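Local atomic coordinates of lactate utilization protein C (Deinococcus radiodurans, PDB entry 2G40), a protein that may function in the utilization of L-lactate, acting as a homodimer of the LutC/YkgG family. Residues C132-S137 against V179-A184. Numbering follows the deposited sequence.
Sequences CAVAIS and VEAVAA
With chi1 of Val134 at 68°, CG2 lies anti to the backbone N while CG1 is tucked between that N and the carbonyl carbon, and the two methyls are thereby shared between two residues of helix 175-187. On the helix, the chi1 of Val182 (-64°) turns CG1 anti to its carbonyl carbon and out toward the strand. The two valines cross at about a right angle, and the CG1 methyl of Val182 comes against the flank of Val134 CG1, at 3.7 Å. The other branch, Val134 CG2, rests on Ala181 CB at 3.8 Å. Val182 CG1 is used twice, for it also touches Ala133 CB, again at 3.8 Å.

That two neighbours in an extended chain can face the same helix illustrates what a classic beta bulge does: Ala133 and Val134 both lie opposite Ile143 of the adjoining antiparallel strand, breaking the usual alternation of side chains. Alternation resumes beyond, with Ala135 turned to the other face of the mixed sheet, against Phe60 of helix 53-66 and Val166. Helix 175-187 thus covers one face of this small sheet; Leu192 packs on Val182, and Trp194 lies against both Ile136 and Val179. Val179 in turn meets Val179 of the second subunit, which places the helix at the dimer interface.

No hydrogen bond joins the two segments, which together bury 164 Å². The closest approaches are all between methyl groups, and stability probably rests on shape and on excluding water, mainly around the buried Val134 and Val182, while Ala181 lies at the solvent-facing side.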
ATOM      1  N   CYS A 132     -12.001  -1.036   6.183  1.00 18.54           N
ATOM      2  CA  CYS A 132     -10.721  -1.722   6.041  1.00 18.19           C
ATOM      3  C   CYS A 132     -10.968  -3.197   5.879  1.00 17.85           C
ATOM      4  O   CYS A 132     -12.131  -3.643   5.924  1.00 20.60           O
ATOM      5  CB  CYS A 132      -9.852  -1.501   7.248  1.00 16.22           C
ATOM      6  SG  CYS A 132     -10.514  -2.141   8.797  1.00 20.06           S
ATOM      7  N   ALA A 133      -9.891  -3.947   5.684  1.00 19.11           N
ATOM      8  CA  ALA A 133      -9.980  -5.394   5.573  1.00 17.66           C
ATOM      9  C   ALA A 133      -9.867  -6.065   6.935  1.00 18.51           C
ATOM     10  O   ALA A 133     -10.651  -6.980   7.267  1.00 19.29           O
ATOM     11  CB  ALA A 133      -8.928  -5.931   4.633  1.00 17.73           C
ATOM     12  N   VAL A 134      -8.881  -5.612   7.704  1.00 18.93           N
ATOM     13  CA  VAL A 134      -8.574  -6.162   9.028  1.00 17.25           C
ATOM     14  C   VAL A 134      -7.669  -5.185   9.757  1.00 17.80           C
ATOM     15  O   VAL A 134      -7.010  -4.343   9.132  1.00 16.23           O
ATOM     16  CB  VAL A 134      -7.911  -7.567   8.929  1.00 21.48           C
ATOM     17  CG1 VAL A 134      -6.513  -7.471   8.324  1.00 17.97           C
ATOM     18  CG2 VAL A 134      -7.915  -8.274  10.299  1.00 19.39           C
ATOM     19  N   ALA A 135      -7.666  -5.259  11.085  1.00 16.10           N
ATOM     20  CA  ALA A 135      -6.736  -4.474  11.871  1.00 16.06           C
ATOM     21  C   ALA A 135      -6.061  -5.402  12.850  1.00 13.97           C
ATOM     22  O   ALA A 135      -6.637  -6.393  13.268  1.00 17.20           O
ATOM     23  CB  ALA A 135      -7.439  -3.367  12.636  1.00 15.66           C
ATOM     24  N   ILE A 136      -4.830  -5.061  13.191  1.00 16.23           N
ATOM     25  CA  ILE A 136      -4.020  -5.874  14.084  1.00 17.10           C
ATOM     26  C   ILE A 136      -3.665  -5.055  15.315  1.00 14.58           C
ATOM     27  O   ILE A 136      -3.048  -3.973  15.234  1.00 16.36           O
ATOM     28  CB  ILE A 136      -2.746  -6.343  13.382  1.00 15.05           C
ATOM     29  CG1 ILE A 136      -3.076  -7.145  12.124  1.00 21.31           C
ATOM     30  CG2 ILE A 136      -1.903  -7.166  14.333  1.00 14.20           C
ATOM     31  CD1 ILE A 136      -1.970  -7.073  11.099  1.00 15.50           C
ATOM     32  N   SER A 137      -4.053  -5.580  16.469  1.00 17.92           N
ATOM     33  CA  SER A 137      -3.870  -4.855  17.710  1.00 17.53           C
ATOM     34  C   SER A 137      -2.411  -4.697  18.102  1.00 18.60           C
ATOM     35  O   SER A 137      -2.012  -3.630  18.540  1.00 19.81           O
ATOM     36  CB  SER A 137      -4.672  -5.487  18.841  1.00 18.53           C
ATOM     37  OG  SER A 137      -4.122  -6.703  19.310  1.00 18.06           O
ATOM     38  N   VAL A 179      -2.868 -11.519   8.534  1.00 23.77           N
ATOM     39  CA  VAL A 179      -2.502 -12.036   7.216  1.00 24.59           C
ATOM     40  C   VAL A 179      -3.466 -13.130   6.774  1.00 23.98           C
ATOM     41  O   VAL A 179      -3.907 -13.156   5.617  1.00 23.59           O
ATOM     42  CB  VAL A 179      -1.072 -12.567   7.239  1.00 27.07           C
ATOM     43  CG1 VAL A 179      -0.727 -13.259   5.939  1.00 31.85           C
ATOM     44  CG2 VAL A 179      -0.115 -11.414   7.494  1.00 32.54           C
ATOM     45  N   GLU A 180      -3.796 -14.024   7.700  1.00 22.29           N
ATOM     46  CA  GLU A 180      -4.823 -15.033   7.457  1.00 23.64           C
ATOM     47  C   GLU A 180      -6.121 -14.393   6.968  1.00 23.40           C
ATOM     48  O   GLU A 180      -6.767 -14.920   6.067  1.00 22.67           O
ATOM     49  CB  GLU A 180      -5.089 -15.868   8.717  1.00 26.18           C
ATOM     50  CG  GLU A 180      -3.902 -16.676   9.205  1.00 27.77           C
ATOM     51  N   ALA A 181      -6.484 -13.248   7.550  1.00 22.75           N
ATOM     52  CA  ALA A 181      -7.730 -12.565   7.209  1.00 23.38           C
ATOM     53  C   ALA A 181      -7.703 -12.002   5.813  1.00 22.90           C
ATOM     54  O   ALA A 181      -8.742 -11.879   5.187  1.00 26.11           O
ATOM     55  CB  ALA A 181      -8.015 -11.446   8.184  1.00 24.10           C
ATOM     56  N   VAL A 182      -6.525 -11.605   5.340  1.00 23.79           N
ATOM     57  CA  VAL A 182      -6.408 -11.010   4.002  1.00 23.20           C
ATOM     58  C   VAL A 182      -5.796 -11.958   2.969  1.00 22.01           C
ATOM     59  O   VAL A 182      -5.597 -11.572   1.825  1.00 21.16           O
ATOM     60  CB  VAL A 182      -5.616  -9.687   4.022  1.00 22.32           C
ATOM     61  CG1 VAL A 182      -6.350  -8.652   4.841  1.00 28.08           C
ATOM     62  CG2 VAL A 182      -4.199  -9.876   4.540  1.00 24.86           C
ATOM     63  N   ALA A 183      -5.505 -13.193   3.376  1.00 21.15           N
ATOM     64  CA  ALA A 183      -4.923 -14.184   2.478  1.00 21.64           C
ATOM     65  C   ALA A 183      -5.735 -14.337   1.191  1.00 19.13           C
ATOM     66  O   ALA A 183      -5.176 -14.421   0.097  1.00 19.26           O
ATOM     67  CB  ALA A 183      -4.800 -15.531   3.187  1.00 22.98           C
ATOM     68  N   ALA A 184      -7.057 -14.386   1.310  1.00 18.69           N
ATOM     69  CA  ALA A 184      -7.893 -14.580   0.126  1.00 18.58           C
ATOM     70  C   ALA A 184      -7.805 -13.415  -0.850  1.00 18.44           C
ATOM     71  O   ALA A 184      -7.813 -13.613  -2.055  1.00 19.16           O
ATOM     72  CB  ALA A 184      -9.336 -14.809   0.511  1.00 18.67           C
TER